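Local coordinates for FACT complex subunit SPT16 (Ashbya gossypii, PDB 6A8M), which probably serves, as part of the FACT complex, as a histone chaperone that reorganizes nucleosomes during transcription, replication and repair, and is represented here by its N-terminal peptidase-like domain, at residues Y46-I51 with T136-Q141; S311-D316 with L404-T409. All blocks are in the same frame, centred on the assembly; numbering follows the deposited sequence.

Interaction 1: residues Y46-I51 with T136-Q141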
# COMPACT_ATOMS: atom_id res chain seq x y z
N TYR A 46 2.99 1.18 7.45
CA TYR A 46 2.09 0.15 6.94
C TYR A 46 1.82 -0.95 7.95
O TYR A 46 1.46 -2.07 7.55
CB TYR A 46 2.64 -0.44 5.63
CG TYR A 46 2.89 0.63 4.58
CD1 TYR A 46 1.87 1.46 4.15
CD2 TYR A 46 4.16 0.84 4.06
CE1 TYR A 46 2.09 2.47 3.20
CE2 TYR A 46 4.39 1.83 3.11
CZ TYR A 46 3.37 2.63 2.69
OH TYR A 46 3.62 3.60 1.76
N GLN A 47 1.98 -0.68 9.24
CA GLN A 47 1.58 -1.66 10.25
C GLN A 47 0.06 -1.80 10.24
O GLN A 47 -0.68 -0.86 9.92
CB GLN A 47 2.08 -1.27 11.64
CG GLN A 47 3.62 -1.23 11.74
CD GLN A 47 4.13 -1.30 13.16
OE1 GLN A 47 4.53 -2.37 13.62
NE2 GLN A 47 4.13 -0.17 13.86
N LYS A 48 -0.42 -3.00 10.58
CA LYS A 48 -1.84 -3.28 10.40
C LYS A 48 -2.70 -2.35 11.24
O LYS A 48 -3.78 -1.93 10.82
CB LYS A 48 -2.14 -4.73 10.73
CG LYS A 48 -1.37 -5.71 9.88
CD LYS A 48 -1.72 -5.57 8.41
CE LYS A 48 -0.74 -6.41 7.55
NZ LYS A 48 -0.63 -7.83 8.01
N THR A 49 -2.24 -2.02 12.45
CA THR A 49 -3.06 -1.17 13.31
C THR A 49 -3.13 0.24 12.77
O THR A 49 -4.20 0.87 12.80
CB THR A 49 -2.51 -1.18 14.73
OG1 THR A 49 -2.50 -2.53 15.21
CG2 THR A 49 -3.38 -0.35 15.63
N THR A 50 -2.02 0.75 12.24
CA THR A 50 -2.03 2.06 11.59
C THR A 50 -2.92 2.05 10.36
O THR A 50 -3.69 2.99 10.14
CB THR A 50 -0.61 2.47 11.21
OG1 THR A 50 0.18 2.57 12.40
CG2 THR A 50 -0.61 3.82 10.46
N ILE A 51 -2.84 0.99 9.55
CA ILE A 51 -3.73 0.89 8.40
C ILE A 51 -5.18 0.91 8.87
O ILE A 51 -6.02 1.63 8.32
CB ILE A 51 -3.41 -0.38 7.58
CG1 ILE A 51 -2.02 -0.28 6.98
CG2 ILE A 51 -4.44 -0.58 6.47
CD1 ILE A 51 -1.53 -1.61 6.40
N THR A 136 -0.58 -9.34 15.27
CA THR A 136 0.46 -9.97 16.10
C THR A 136 1.85 -9.48 15.75
O THR A 136 2.75 -9.56 16.60
CB THR A 136 0.39 -11.50 15.99
OG1 THR A 136 0.52 -11.93 14.63
CG2 THR A 136 -0.95 -12.02 16.53
N LYS A 137 2.05 -8.95 14.55
CA LYS A 137 3.38 -8.54 14.11
C LYS A 137 3.66 -7.06 14.33
O LYS A 137 4.79 -6.62 14.11
CB LYS A 137 3.59 -8.88 12.64
CG LYS A 137 3.25 -10.32 12.32
CD LYS A 137 4.03 -11.28 13.19
CE LYS A 137 3.55 -12.71 13.01
NZ LYS A 137 3.36 -13.02 11.57
N ASP A 138 2.67 -6.28 14.77
CA ASP A 138 2.88 -4.84 14.94
C ASP A 138 3.74 -4.53 16.16
O ASP A 138 3.74 -5.25 17.16
CB ASP A 138 1.55 -4.12 15.09
CG ASP A 138 0.74 -4.07 13.80
OD1 ASP A 138 1.12 -4.70 12.79
OD2 ASP A 138 -0.28 -3.37 13.81
N SER A 139 4.45 -3.41 16.08
CA SER A 139 5.29 -2.99 17.19
C SER A 139 5.21 -1.48 17.33
O SER A 139 5.39 -0.76 16.35
CB SER A 139 6.75 -3.43 16.98
OG SER A 139 7.59 -2.89 17.99
N TYR A 140 4.92 -1.02 18.55
CA TYR A 140 4.90 0.40 18.88
C TYR A 140 5.61 0.63 20.21
O TYR A 140 5.75 -0.27 21.03
CB TYR A 140 3.47 0.96 18.95
CG TYR A 140 2.67 0.84 17.67
CD1 TYR A 140 1.88 -0.29 17.41
CD2 TYR A 140 2.68 1.86 16.72
CE1 TYR A 140 1.14 -0.41 16.24
CE2 TYR A 140 1.93 1.76 15.55
CZ TYR A 140 1.17 0.63 15.31
OH TYR A 140 0.44 0.54 14.16
N GLN A 141 6.08 1.86 20.40
CA GLN A 141 6.75 2.26 21.63
C GLN A 141 5.81 3.08 22.51
O GLN A 141 4.71 3.46 22.11
CB GLN A 141 8.01 3.08 21.34
CG GLN A 141 8.93 2.45 20.32
CD GLN A 141 9.66 1.23 20.87
OE1 GLN A 141 9.92 1.14 22.07
NE2 GLN A 141 9.99 0.29 19.98
O HOH W 1 5.71 -4.15 12.19
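Asp138 turns its carboxylate onto the first turn of helix 48-57, while Gln47, the residue just before that helix, reaches across to the backbone of Ser139. Gln47 can be followed outward. Its CB touches both Tyr140 OH and Asp138 OD1; CG stands beside the backbone N (chi1 -63°) and the chain runs on extended, which brings the amide level with Ser139. There OE1 accepts from Ser139 N at 2.7 Å, and a water that also reaches Lys137 O donates to it. NE2 gives a hydrogen to Ser139 O at 2.9 Å, a bond in the plane of the Gln47 amide although it arrives above the carbonyl plane of Ser139. Both ends of the amide are thus bonded to one residue's backbone, and NE2 also sits over one face of the Tyr140 ring, 3.4 Å from CE2. Asp138 OD2 takes Thr49 N at 2.7 Å on its syn lone pair and Thr49 OG1 at 2.8 Å from the anti side; OD1 accepts a longer bond from Lys48 N. With alanine at Asp138, the amides of Lys48 and Thr49 and the Thr49 hydroxyl would probably lose their shared acceptor, weakening the hold of the loop on the helix start. Tyr140 OH donates to Thr50 OG1 at 2.7 Å, and that hydroxyl is also bonded to Glu60. A loop carboxylate thus accepts the N-H groups of the first turn of helix 48-57, whose N-cap residue is Gln47, within the N-terminal lobe of Spt16, beside strand 32-37 of its mixed sheet.

Interaction 2: residues S311-D316 with L404-T409; sequences SDEMTD and LKDSKT
A capping box at the start of helix 312-332 meets an Asx turn just beyond strand 394-405, on the surface of the M24 peptidase-like part of Spt16. Ser311, the N-cap, joins the two: its OG accepts from Met314 N at 3.2 Å and donates to Asp406 OD1 at 2.7 Å. A chi1 of 74° sets OG between the backbone N and the carbonyl carbon, where it can serve both partners. The Asp406 carboxylate divides its work. OD1 faces the helix, meeting Ser311 OG on its anti side, 31° out of plane, and taking a hydrogen from a water that in turn accepts from Glu313 N. OD2 faces its own turn, with Thr409 N on its anti lone pair at 3.0 Å and Lys408 N coming from above the carboxylate plane at 2.9 Å. Glu313, extended beyond CG, grips Ser407 with both oxygens: OE1 accepts from Ser407 N at 2.8 Å, and OE2 from Ser407 OG in a very short bond of 2.5 Å. A second water donates to Glu313 OE1 and to Lys405 O. Lys408 NZ donates to the same Ser407 hydroxyl, 2.9 Å from OG. The carboxylates of Glu313 and Asp406 are stacked, their planes 24° apart, with OE1 and OD1 separated by 3.6 Å. Such closeness of two acids would be expected to cost energy; the surrounding N-H and hydroxyl donors, the two waters, the helix N-terminus and the nearby Lys408 ammonium probably offset much of it.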
# COMPACT_ATOMS: atom_id res chain seq x y z
N SER A 311 20.45 -1.95 -27.59
CA SER A 311 20.65 -2.97 -28.61
C SER A 311 19.31 -3.49 -29.14
O SER A 311 18.26 -3.27 -28.55
CB SER A 311 21.42 -4.15 -28.04
OG SER A 311 20.54 -4.89 -27.21
N ASP A 312 19.37 -4.20 -30.27
CA ASP A 312 18.14 -4.75 -30.85
C ASP A 312 17.48 -5.75 -29.91
O ASP A 312 16.24 -5.83 -29.85
CB ASP A 312 18.42 -5.43 -32.20
CG ASP A 312 18.78 -4.44 -33.29
OD1 ASP A 312 18.41 -3.25 -33.18
OD2 ASP A 312 19.43 -4.87 -34.27
N GLU A 313 18.27 -6.54 -29.18
CA GLU A 313 17.63 -7.46 -28.24
C GLU A 313 16.94 -6.71 -27.11
O GLU A 313 15.87 -7.13 -26.65
CB GLU A 313 18.65 -8.46 -27.69
CG GLU A 313 19.13 -9.45 -28.75
CD GLU A 313 20.27 -10.32 -28.29
OE1 GLU A 313 20.62 -10.25 -27.09
OE2 GLU A 313 20.82 -11.06 -29.14
N MET A 314 17.50 -5.58 -26.68
CA MET A 314 16.84 -4.79 -25.64
C MET A 314 15.52 -4.23 -26.13
O MET A 314 14.51 -4.30 -25.42
CB MET A 314 17.75 -3.66 -25.17
CG MET A 314 18.97 -4.14 -24.45
SD MET A 314 20.08 -2.78 -24.13
CE MET A 314 21.56 -3.68 -23.70
N THR A 315 15.48 -3.70 -27.36
CA THR A 315 14.23 -3.11 -27.84
C THR A 315 13.19 -4.19 -28.11
O THR A 315 12.01 -4.00 -27.82
CB THR A 315 14.45 -2.27 -29.10
OG1 THR A 315 14.79 -3.10 -30.23
CG2 THR A 315 15.51 -1.23 -28.85
N ASP A 316 13.62 -5.34 -28.62
CA ASP A 316 12.68 -6.42 -28.86
C ASP A 316 12.07 -6.91 -27.55
O ASP A 316 10.86 -7.16 -27.46
CB ASP A 316 13.38 -7.57 -29.60
CG ASP A 316 13.71 -7.23 -31.05
OD1 ASP A 316 13.25 -6.19 -31.55
OD2 ASP A 316 14.44 -8.03 -31.69
N LEU A 404 19.74 -10.45 -17.57
CA LEU A 404 19.82 -10.57 -19.01
C LEU A 404 21.15 -10.02 -19.49
O LEU A 404 21.74 -9.14 -18.85
CB LEU A 404 18.67 -9.82 -19.68
CG LEU A 404 17.30 -10.23 -19.15
CD1 LEU A 404 16.21 -9.43 -19.83
CD2 LEU A 404 17.14 -11.74 -19.39
N LYS A 405 21.62 -10.53 -20.63
CA LYS A 405 22.79 -9.98 -21.29
C LYS A 405 22.54 -9.93 -22.79
O LYS A 405 21.95 -10.85 -23.35
CB LYS A 405 24.05 -10.82 -21.03
CG LYS A 405 24.51 -10.84 -19.58
CD LYS A 405 25.93 -11.40 -19.47
CE LYS A 405 26.23 -11.88 -18.05
NZ LYS A 405 25.98 -10.82 -17.03
N ASP A 406 22.98 -8.86 -23.43
CA ASP A 406 22.96 -8.85 -24.89
C ASP A 406 23.84 -9.98 -25.42
O ASP A 406 24.96 -10.18 -24.95
CB ASP A 406 23.45 -7.51 -25.42
CG ASP A 406 23.32 -7.42 -26.91
OD1 ASP A 406 22.23 -7.02 -27.37
OD2 ASP A 406 24.27 -7.80 -27.62
N SER A 407 23.32 -10.74 -26.39
CA SER A 407 24.03 -11.93 -26.83
C SER A 407 25.34 -11.62 -27.56
O SER A 407 26.21 -12.50 -27.63
CB SER A 407 23.13 -12.77 -27.73
OG SER A 407 23.03 -12.18 -29.01
N LYS A 408 25.49 -10.42 -28.10
CA LYS A 408 26.69 -10.08 -28.86
C LYS A 408 27.68 -9.21 -28.09
O LYS A 408 28.89 -9.46 -28.14
CB LYS A 408 26.31 -9.39 -30.17
CG LYS A 408 25.46 -10.26 -31.08
CD LYS A 408 26.10 -11.64 -31.31
CE LYS A 408 25.25 -12.47 -32.26
NZ LYS A 408 23.85 -12.59 -31.76
N THR A 409 27.19 -8.20 -27.36
CA THR A 409 28.07 -7.35 -26.58
C THR A 409 28.29 -7.84 -25.16
O THR A 409 29.20 -7.35 -24.49
CB THR A 409 27.51 -5.93 -26.50
OG1 THR A 409 26.34 -5.96 -25.68
CG2 THR A 409 27.15 -5.39 -27.89
O HOH W 2 21.04 -7.10 -29.89
O HOH W 3 19.36 -10.38 -24.71

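Overall arrangement
Interaction 1 belongs to the N-terminal lobe and interaction 2 to the M24 peptidase-like part, and they follow one another along the chain without overlap. Their centres are 45 Å apart, on opposite sides of the chain's centre, and their nearest atoms about 28 Å. Interaction 1 lies nearer the middle, about 14 Å from the chain's centre to its own, and Tyr46 there reaches Ala257 in the M24 part; interaction 2 lies about 34 Å out. Both join the first turn of a helix to a distant loop through acidic side chains, but 46-51 is met by a carboxylate from 136-141, whereas 311-316 and 404-409 each contribute one.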